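Local coordinates for modulator protein RSBR (PDB 2BNL), which regulates the general stress response within the stressosome by stimulating RsbT kinase activity toward RsbS to control sigma-B, its N-terminal domain being a non-heme globin, at residues A[3-8]-A[115-120]; A[22-28]-A[90-95]. One frame throughout, in Å; residues are numbered along the deposited sequence.

Contact 1. Residues A[3-8]-A[115-120]; sequences SNQTVY and QIDRFF
Val7 meets helix 109-135 with both methyls because its first torsion (168°) sets CG1 anti to the backbone N and CG2 anti to the carbonyl carbon; Phe119, with CG also anti to its N, brings the CD2 side of its ring against Val7 CG1. CG1 lies 3.7 Å from Phe119 CD2, while CG2 lies 3.9 Å from Ile116 CG1. The valine is thus a knob in a hole formed by Gln115, Ile116, Phe119 and Phe120, joining the start of helix 5-13 to the last helix of this globin-type domain. Tyr8 CD1 adds a looser contact with Phe119 CE1, at 4.3 Å, and its hydroxyl bonds to the carbonyl of Leu54.

One turn earlier, Asn4 brings its amide to the edge of the Phe119 ring, the two planes 76° apart. Asn4 OD1 takes a weak hydrogen bond from Arg118 NH1 (2.7 Å), bent to 116° at the hydrogen. Straddling the same gap are two waters: one donates to Asn4 OD1 and to Gln115 O, the other accepts from Asn4 ND2 at 2.8 Å and donates to Arg118 O. The amide nitrogen also bonds to Val57 O. Both ends of this buried amide are therefore satisfied, and its link to the last helix probably rests more on water bridges to main-chain carbonyls than on the poorly aligned arginine, beside the apolar packing of Val7.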
ATOM      1  N   SER A   3     -18.618   7.917   3.203  1.00 46.66           N
ATOM      2  CA  SER A   3     -18.297   8.417   4.567  1.00 43.97           C
ATOM      3  C   SER A   3     -17.282   7.488   5.338  1.00 43.75           C
ATOM      4  O   SER A   3     -17.336   6.224   5.364  1.00 45.91           O
ATOM      5  CB  SER A   3     -19.570   8.691   5.326  1.00 43.77           C
ATOM      6  OG  SER A   3     -19.414   8.570   6.716  1.00 41.34           O
ATOM      7  N   ASN A   4     -16.393   8.171   6.019  1.00 39.22           N
ATOM      8  CA  ASN A   4     -15.353   7.570   6.821  1.00 34.19           C
ATOM      9  C   ASN A   4     -15.698   7.732   8.282  1.00 32.35           C
ATOM     10  O   ASN A   4     -14.830   7.617   9.118  1.00 31.46           O
ATOM     11  CB  ASN A   4     -14.065   8.349   6.516  1.00 33.39           C
ATOM     12  CG  ASN A   4     -13.471   7.996   5.162  1.00 34.57           C
ATOM     13  OD1 ASN A   4     -13.573   6.815   4.724  1.00 31.07           O
ATOM     14  ND2 ASN A   4     -12.887   9.023   4.448  1.00 26.72           N
ATOM     15  N   GLN A   5     -16.960   8.070   8.588  1.00 29.31           N
ATOM     16  CA  GLN A   5     -17.375   8.397   9.973  1.00 31.35           C
ATOM     17  C   GLN A   5     -17.063   7.291  10.978  1.00 29.64           C
ATOM     18  O   GLN A   5     -16.542   7.545  12.082  1.00 29.24           O
ATOM     19  CB  GLN A   5     -18.824   8.766  10.025  1.00 29.63           C
ATOM     20  CG  GLN A   5     -19.261   9.047  11.449  1.00 35.52           C
ATOM     21  CD  GLN A   5     -20.678   9.475  11.538  1.00 42.12           C
ATOM     22  OE1 GLN A   5     -21.332   9.784  10.491  1.00 39.35           O
ATOM     23  NE2 GLN A   5     -21.190   9.504  12.781  1.00 41.15           N
ATOM     24  N   THR A   6     -17.383   6.059  10.603  1.00 30.56           N
ATOM     25  CA  THR A   6     -17.206   4.940  11.534  1.00 31.85           C
ATOM     26  C   THR A   6     -15.717   4.737  11.954  1.00 29.96           C
ATOM     27  O   THR A   6     -15.413   4.654  13.112  1.00 31.56           O
ATOM     28  CB  THR A   6     -17.823   3.590  10.927  1.00 32.17           C
ATOM     29  OG1 THR A   6     -19.219   3.788  10.759  1.00 33.85           O
ATOM     30  CG2 THR A   6     -17.668   2.440  11.959  1.00 34.40           C
ATOM     31  N   VAL A   7     -14.804   4.683  10.989  1.00 31.23           N
ATOM     32  CA  VAL A   7     -13.421   4.494  11.269  1.00 30.96           C
ATOM     33  C   VAL A   7     -12.877   5.722  11.959  1.00 30.88           C
ATOM     34  O   VAL A   7     -12.164   5.645  12.940  1.00 29.78           O
ATOM     35  CB  VAL A   7     -12.646   4.127   9.963  1.00 31.35           C
ATOM     36  CG1 VAL A   7     -11.145   4.201  10.119  1.00 30.99           C
ATOM     37  CG2 VAL A   7     -13.123   2.698   9.451  1.00 31.39           C
ATOM     38  N   TYR A   8     -13.190   6.895  11.410  1.00 31.58           N
ATOM     39  CA  TYR A   8     -12.674   8.149  12.027  1.00 32.09           C
ATOM     40  C   TYR A   8     -13.032   8.212  13.492  1.00 32.07           C
ATOM     41  O   TYR A   8     -12.174   8.499  14.347  1.00 29.87           O
ATOM     42  CB  TYR A   8     -13.197   9.411  11.232  1.00 33.23           C
ATOM     43  CG  TYR A   8     -12.659  10.732  11.744  1.00 29.25           C
ATOM     44  CD1 TYR A   8     -11.548  11.338  11.109  1.00 28.25           C
ATOM     45  CD2 TYR A   8     -13.127  11.284  12.941  1.00 29.36           C
ATOM     46  CE1 TYR A   8     -11.032  12.498  11.567  1.00 26.27           C
ATOM     47  CE2 TYR A   8     -12.578  12.459  13.457  1.00 30.13           C
ATOM     48  CZ  TYR A   8     -11.538  13.062  12.753  1.00 26.99           C
ATOM     49  OH  TYR A   8     -10.945  14.183  13.219  1.00 29.33           O
ATOM     50  N   GLN A 115     -14.184  -0.399   4.903  1.00 32.25           N
ATOM     51  CA  GLN A 115     -14.257   0.898   5.580  1.00 33.01           C
ATOM     52  C   GLN A 115     -12.919   1.371   5.969  1.00 30.48           C
ATOM     53  O   GLN A 115     -12.508   2.531   5.727  1.00 28.99           O
ATOM     54  CB  GLN A 115     -15.134   0.809   6.847  1.00 33.91           C
ATOM     55  CG  GLN A 115     -16.607   0.713   6.538  1.00 37.74           C
ATOM     56  CD  GLN A 115     -17.392   0.565   7.823  1.00 41.76           C
ATOM     57  OE1 GLN A 115     -16.926  -0.051   8.786  1.00 40.41           O
ATOM     58  NE2 GLN A 115     -18.506   1.263   7.889  1.00 38.85           N
ATOM     59  N   ILE A 116     -12.145   0.464   6.491  1.00 29.88           N
ATOM     60  CA  ILE A 116     -10.785   0.807   6.845  1.00 30.54           C
ATOM     61  C   ILE A 116      -9.923   1.179   5.659  1.00 31.82           C
ATOM     62  O   ILE A 116      -9.195   2.228   5.692  1.00 30.86           O
ATOM     63  CB  ILE A 116     -10.136  -0.330   7.651  1.00 32.31           C
ATOM     64  CG1 ILE A 116     -10.788  -0.384   9.073  1.00 29.19           C
ATOM     65  CG2 ILE A 116      -8.692  -0.101   7.770  1.00 33.52           C
ATOM     66  CD1 ILE A 116     -10.518  -1.646   9.830  1.00 33.08           C
ATOM     67  N   ASP A 117     -10.045   0.379   4.611  1.00 29.79           N
ATOM     68  CA  ASP A 117      -9.243   0.558   3.378  1.00 31.80           C
ATOM     69  C   ASP A 117      -9.623   1.949   2.740  1.00 31.30           C
ATOM     70  O   ASP A 117      -8.782   2.701   2.318  1.00 30.79           O
ATOM     71  CB  ASP A 117      -9.579  -0.579   2.414  1.00 32.25           C
ATOM     72  CG  ASP A 117      -8.898  -0.442   1.077  1.00 36.96           C
ATOM     73  OD1 ASP A 117      -7.718  -0.730   1.036  1.00 40.15           O
ATOM     74  OD2 ASP A 117      -9.546   0.057   0.153  1.00 35.85           O
ATOM     75  N   ARG A 118     -10.902   2.200   2.672  1.00 29.87           N
ATOM     76  CA  ARG A 118     -11.403   3.451   2.100  1.00 33.94           C
ATOM     77  C   ARG A 118     -10.776   4.708   2.753  1.00 32.24           C
ATOM     78  O   ARG A 118     -10.471   5.711   2.111  1.00 31.99           O
ATOM     79  CB  ARG A 118     -12.862   3.484   2.270  1.00 34.70           C
ATOM     80  CG  ARG A 118     -13.507   4.159   1.204  1.00 45.81           C
ATOM     81  CD  ARG A 118     -14.952   4.489   1.510  1.00 54.85           C
ATOM     82  NE  ARG A 118     -15.232   5.744   0.761  1.00 61.18           N
ATOM     83  CZ  ARG A 118     -15.202   6.983   1.254  1.00 59.43           C
ATOM     84  NH1 ARG A 118     -14.987   7.209   2.516  1.00 50.01           N
ATOM     85  NH2 ARG A 118     -15.434   8.013   0.444  1.00 65.29           N
ATOM     86  N   PHE A 119     -10.687   4.668   4.063  1.00 31.33           N
ATOM     87  CA  PHE A 119     -10.094   5.769   4.837  1.00 29.87           C
ATOM     88  C   PHE A 119      -8.575   5.885   4.680  1.00 29.95           C
ATOM     89  O   PHE A 119      -8.054   6.954   4.425  1.00 30.84           O
ATOM     90  CB  PHE A 119     -10.533   5.641   6.264  1.00 29.41           C
ATOM     91  CG  PHE A 119      -9.994   6.679   7.157  1.00 31.05           C
ATOM     92  CD1 PHE A 119     -10.397   7.968   7.044  1.00 41.04           C
ATOM     93  CD2 PHE A 119      -8.933   6.371   8.031  1.00 31.39           C
ATOM     94  CE1 PHE A 119      -9.863   8.991   7.931  1.00 41.29           C
ATOM     95  CE2 PHE A 119      -8.376   7.330   8.824  1.00 36.44           C
ATOM     96  CZ  PHE A 119      -8.853   8.640   8.819  1.00 34.87           C
ATOM     97  N   PHE A 120      -7.849   4.772   4.857  1.00 30.14           N
ATOM     98  CA  PHE A 120      -6.414   4.768   4.936  1.00 29.53           C
ATOM     99  C   PHE A 120      -5.708   4.763   3.602  1.00 30.37           C
ATOM    100  O   PHE A 120      -4.660   5.378   3.478  1.00 30.78           O
ATOM    101  CB  PHE A 120      -5.991   3.475   5.690  1.00 31.06           C
ATOM    102  CG  PHE A 120      -6.045   3.619   7.166  1.00 31.57           C
ATOM    103  CD1 PHE A 120      -5.015   4.234   7.860  1.00 29.23           C
ATOM    104  CD2 PHE A 120      -7.184   3.234   7.896  1.00 31.22           C
ATOM    105  CE1 PHE A 120      -5.087   4.306   9.302  1.00 29.98           C
ATOM    106  CE2 PHE A 120      -7.188   3.371   9.317  1.00 34.50           C
ATOM    107  CZ  PHE A 120      -6.163   3.928   9.965  1.00 34.10           C
TER
HETATM  108  O   HOH W   1     -14.255   4.408   5.749  1.00 27.21           O
HETATM  109  O   HOH W   2     -10.967   8.476   2.427  1.00 30.77           O

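Contact 2. Residues A[22-28]-A[90-95]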
ATOM      1  N   TRP A  22       0.637   1.226  17.579  1.00 31.94           N
ATOM      2  CA  TRP A  22       1.458   1.606  16.466  1.00 30.17           C
ATOM      3  C   TRP A  22       2.907   1.841  16.830  1.00 31.17           C
ATOM      4  O   TRP A  22       3.769   1.490  16.069  1.00 29.77           O
ATOM      5  CB  TRP A  22       0.808   2.783  15.709  1.00 30.39           C
ATOM      6  CG  TRP A  22      -0.439   2.358  15.103  1.00 27.36           C
ATOM      7  CD1 TRP A  22      -0.870   1.099  14.932  1.00 30.43           C
ATOM      8  CD2 TRP A  22      -1.506   3.211  14.640  1.00 32.73           C
ATOM      9  NE1 TRP A  22      -2.109   1.107  14.331  1.00 30.87           N
ATOM     10  CE2 TRP A  22      -2.500   2.390  14.128  1.00 32.32           C
ATOM     11  CE3 TRP A  22      -1.692   4.597  14.612  1.00 32.34           C
ATOM     12  CZ2 TRP A  22      -3.694   2.895  13.593  1.00 36.20           C
ATOM     13  CZ3 TRP A  22      -2.873   5.076  14.076  1.00 35.85           C
ATOM     14  CH2 TRP A  22      -3.831   4.224  13.582  1.00 33.59           C
ATOM     15  N   THR A  23       3.167   2.396  18.022  1.00 32.41           N
ATOM     16  CA  THR A  23       4.519   2.551  18.503  1.00 32.42           C
ATOM     17  C   THR A  23       5.156   1.171  18.668  1.00 32.05           C
ATOM     18  O   THR A  23       6.276   0.931  18.276  1.00 32.62           O
ATOM     19  CB  THR A  23       4.538   3.412  19.825  1.00 33.10           C
ATOM     20  OG1 THR A  23       4.051   4.723  19.516  1.00 33.03           O
ATOM     21  CG2 THR A  23       6.015   3.549  20.286  1.00 35.38           C
ATOM     22  N   ASP A  24       4.426   0.255  19.256  1.00 32.21           N
ATOM     23  CA  ASP A  24       4.893  -1.120  19.426  1.00 33.26           C
ATOM     24  C   ASP A  24       5.123  -1.830  18.142  1.00 32.03           C
ATOM     25  O   ASP A  24       6.057  -2.616  18.024  1.00 29.95           O
ATOM     26  CB  ASP A  24       3.931  -1.946  20.312  1.00 34.03           C
ATOM     27  CG  ASP A  24       3.911  -1.473  21.763  1.00 36.75           C
ATOM     28  OD1 ASP A  24       4.795  -0.669  22.222  1.00 42.91           O
ATOM     29  OD2 ASP A  24       2.939  -1.842  22.439  1.00 42.24           O
ATOM     30  N   THR A  25       4.289  -1.580  17.140  1.00 30.92           N
ATOM     31  CA  THR A  25       4.497  -2.170  15.794  1.00 30.90           C
ATOM     32  C   THR A  25       5.800  -1.677  15.203  1.00 30.57           C
ATOM     33  O   THR A  25       6.562  -2.476  14.730  1.00 29.26           O
ATOM     34  CB  THR A  25       3.297  -1.777  14.907  1.00 32.72           C
ATOM     35  OG1 THR A  25       2.110  -2.288  15.490  1.00 35.35           O
ATOM     36  CG2 THR A  25       3.446  -2.240  13.479  1.00 33.19           C
ATOM     37  N   LEU A  26       6.087  -0.356  15.286  1.00 31.64           N
ATOM     38  CA  LEU A  26       7.335   0.207  14.778  1.00 31.63           C
ATOM     39  C   LEU A  26       8.527  -0.398  15.449  1.00 32.90           C
ATOM     40  O   LEU A  26       9.488  -0.778  14.811  1.00 32.75           O
ATOM     41  CB  LEU A  26       7.378   1.729  14.930  1.00 31.13           C
ATOM     42  CG  LEU A  26       6.405   2.494  14.038  1.00 34.94           C
ATOM     43  CD1 LEU A  26       6.311   3.885  14.430  1.00 32.98           C
ATOM     44  CD2 LEU A  26       6.791   2.438  12.513  1.00 35.80           C
ATOM     45  N   LYS A  27       8.434  -0.523  16.749  1.00 31.87           N
ATOM     46  CA  LYS A  27       9.514  -1.066  17.503  1.00 33.15           C
ATOM     47  C   LYS A  27       9.793  -2.503  17.109  1.00 32.63           C
ATOM     48  O   LYS A  27      10.938  -2.903  16.914  1.00 31.04           O
ATOM     49  CB  LYS A  27       9.188  -0.927  18.970  1.00 32.50           C
ATOM     50  CG  LYS A  27       9.300   0.507  19.485  1.00 32.77           C
ATOM     51  CD  LYS A  27       8.774   0.608  20.957  1.00 36.27           C
ATOM     52  CE  LYS A  27       9.494  -0.312  21.829  1.00 43.64           C
ATOM     53  NZ  LYS A  27       9.335  -0.017  23.300  1.00 47.09           N
ATOM     54  N   GLU A  28       8.726  -3.290  16.982  1.00 31.99           N
ATOM     55  CA  GLU A  28       8.839  -4.713  16.569  1.00 32.78           C
ATOM     56  C   GLU A  28       9.506  -4.808  15.229  1.00 31.26           C
ATOM     57  O   GLU A  28      10.399  -5.599  15.009  1.00 29.26           O
ATOM     58  CB  GLU A  28       7.424  -5.333  16.522  1.00 33.33           C
ATOM     59  CG  GLU A  28       7.335  -6.749  16.129  1.00 37.57           C
ATOM     60  CD  GLU A  28       5.860  -7.232  15.942  1.00 48.54           C
ATOM     61  OE1 GLU A  28       4.887  -6.665  16.559  1.00 53.43           O
ATOM     62  OE2 GLU A  28       5.681  -8.116  15.094  1.00 51.31           O
ATOM     63  N   GLU A  90       0.740  -2.824   8.453  1.00 35.45           N
ATOM     64  CA  GLU A  90       0.483  -3.370   9.767  1.00 35.22           C
ATOM     65  C   GLU A  90      -0.349  -2.453  10.662  1.00 34.73           C
ATOM     66  O   GLU A  90      -1.125  -2.973  11.455  1.00 34.15           O
ATOM     67  CB  GLU A  90       1.842  -3.696  10.523  1.00 36.98           C
ATOM     68  CG  GLU A  90       2.423  -4.942  10.323  1.00 45.20           C
ATOM     69  CD  GLU A  90       1.395  -6.108  10.437  1.00 49.83           C
ATOM     70  OE1 GLU A  90       0.884  -6.412  11.539  1.00 46.19           O
ATOM     71  OE2 GLU A  90       1.081  -6.662   9.353  1.00 57.28           O
ATOM     72  N   PHE A  91      -0.214  -1.099  10.559  1.00 32.30           N
ATOM     73  CA  PHE A  91      -0.980  -0.179  11.339  1.00 30.46           C
ATOM     74  C   PHE A  91      -2.497  -0.441  11.117  1.00 30.67           C
ATOM     75  O   PHE A  91      -3.203  -0.588  12.100  1.00 31.48           O
ATOM     76  CB  PHE A  91      -0.687   1.266  10.973  1.00 29.32           C
ATOM     77  CG  PHE A  91       0.576   1.837  11.563  1.00 27.11           C
ATOM     78  CD1 PHE A  91       1.569   1.009  12.197  1.00 29.22           C
ATOM     79  CD2 PHE A  91       0.834   3.129  11.433  1.00 35.71           C
ATOM     80  CE1 PHE A  91       2.709   1.532  12.671  1.00 31.86           C
ATOM     81  CE2 PHE A  91       1.976   3.683  11.941  1.00 35.54           C
ATOM     82  CZ  PHE A  91       2.907   2.874  12.562  1.00 32.27           C
ATOM     83  N   TRP A  92      -2.952  -0.538   9.864  1.00 30.53           N
ATOM     84  CA  TRP A  92      -4.398  -0.668   9.601  1.00 31.58           C
ATOM     85  C   TRP A  92      -4.890  -2.073  10.021  1.00 31.73           C
ATOM     86  O   TRP A  92      -6.037  -2.242  10.481  1.00 30.00           O
ATOM     87  CB  TRP A  92      -4.829  -0.171   8.199  1.00 30.99           C
ATOM     88  CG  TRP A  92      -4.507  -1.045   7.041  1.00 32.01           C
ATOM     89  CD1 TRP A  92      -3.419  -0.951   6.168  1.00 32.06           C
ATOM     90  CD2 TRP A  92      -5.197  -2.229   6.669  1.00 33.56           C
ATOM     91  NE1 TRP A  92      -3.435  -1.992   5.295  1.00 34.09           N
ATOM     92  CE2 TRP A  92      -4.500  -2.800   5.583  1.00 35.11           C
ATOM     93  CE3 TRP A  92      -6.348  -2.870   7.144  1.00 36.74           C
ATOM     94  CZ2 TRP A  92      -4.916  -4.009   4.973  1.00 35.31           C
ATOM     95  CZ3 TRP A  92      -6.727  -4.111   6.575  1.00 34.72           C
ATOM     96  CH2 TRP A  92      -6.061  -4.607   5.451  1.00 35.04           C
ATOM     97  N   LYS A  93      -4.016  -3.059   9.867  1.00 31.74           N
ATOM     98  CA  LYS A  93      -4.356  -4.424  10.169  1.00 33.60           C
ATOM     99  C   LYS A  93      -4.527  -4.660  11.644  1.00 33.81           C
ATOM    100  O   LYS A  93      -5.446  -5.429  12.084  1.00 32.22           O
ATOM    101  CB  LYS A  93      -3.291  -5.368   9.595  1.00 35.49           C
ATOM    102  CG  LYS A  93      -3.320  -5.354   8.101  1.00 40.28           C
ATOM    103  CD  LYS A  93      -2.261  -6.361   7.648  1.00 49.31           C
ATOM    104  CE  LYS A  93      -1.678  -6.019   6.335  1.00 48.78           C
ATOM    105  NZ  LYS A  93      -0.566  -7.035   6.203  1.00 50.74           N
ATOM    106  N   ARG A  94      -3.697  -3.944  12.413  1.00 33.57           N
ATOM    107  CA  ARG A  94      -3.819  -3.958  13.804  1.00 35.29           C
ATOM    108  C   ARG A  94      -5.021  -3.214  14.339  1.00 34.02           C
ATOM    109  O   ARG A  94      -5.623  -3.644  15.300  1.00 33.31           O
ATOM    110  CB  ARG A  94      -2.505  -3.540  14.435  1.00 38.91           C
ATOM    111  CG  ARG A  94      -1.474  -4.699  14.245  1.00 40.92           C
ATOM    112  CD  ARG A  94      -0.132  -4.508  14.939  1.00 45.93           C
ATOM    113  NE  ARG A  94       0.893  -5.372  14.291  1.00 51.60           N
ATOM    114  CZ  ARG A  94       2.075  -5.717  14.821  1.00 55.68           C
ATOM    115  NH1 ARG A  94       2.414  -5.343  16.055  1.00 56.78           N
ATOM    116  NH2 ARG A  94       2.898  -6.480  14.137  1.00 58.44           N
ATOM    117  N   LEU A  95      -5.403  -2.141  13.668  1.00 31.83           N
ATOM    118  CA  LEU A  95      -6.620  -1.420  13.970  1.00 31.77           C
ATOM    119  C   LEU A  95      -7.838  -2.313  13.617  1.00 31.44           C
ATOM    120  O   LEU A  95      -8.836  -2.389  14.367  1.00 30.15           O
ATOM    121  CB  LEU A  95      -6.620  -0.091  13.192  1.00 32.86           C
ATOM    122  CG  LEU A  95      -8.024   0.539  13.113  1.00 34.37           C
ATOM    123  CD1 LEU A  95      -8.281   1.076  14.501  1.00 37.25           C
ATOM    124  CD2 LEU A  95      -8.166   1.624  12.127  1.00 40.27           C
TER
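Phe91 and Trp22 lie face to face in an offset stack, the phenyl ring and the five-membered ring 4.2 Å apart between centroids, planes 9° from parallel; Thr25 CG2 and Leu26 CG sit at the phenyl edge. This pair fills a helix-helix interface of the globin-type domain, where helices 15-30 and 81-100 cross, their local segments at 134° between N-to-C directions. Each CB lies over the partner's ring in a CH-pi contact: Trp22 CB stands 3.8 Å from the Phe91 centroid. Tyr49, on helix 39-54, meets Phe91 edge-to-face. Trp22 NE1 gives a weak hydrogen bond to Phe91 O.

On the more exposed side, by Glu28, Thr25 covers one face of the Arg94 guanidinium, whose in-plane N-H groups serve two carboxylates. NE and NH2 grip Glu90 OE1 side-on, NE meeting its anti lone pair. A methionine in place of Arg94 would probably leave Glu28 without its salt-bridge partner and free to turn, while Glu90 would keep only the longer pairing with Lys93 within this contact. The grip on Glu28 is end-on and converges on one oxygen: Arg94 NH1 and NH2 approach OE1 from the same face of the carboxylate, at 2.8 and 3.1 Å.

In the fold
The two contacts lie about 18 Å apart between centres, yet they touch through helices 81-100 and 109-135, which follow each other in the chain. Phe120 CE2 of contact 1 comes within 3.5 Å of Leu95 CD2 of contact 2, and Ile116 CG2 within 3.7 Å of Trp92 CE3. Contact 2 is nested inside the loop that contact 1 closes, and it is also nearer the middle of the domain, 8 Å from the chain centre against 13 Å. Tyr49 of helix 39-54 touches both Phe120 and Phe91. At the dimer interface, Lys93 forms a salt bridge with Asp117 of the second subunit, so segments 90-95 and 115-120 both reach the second subunit.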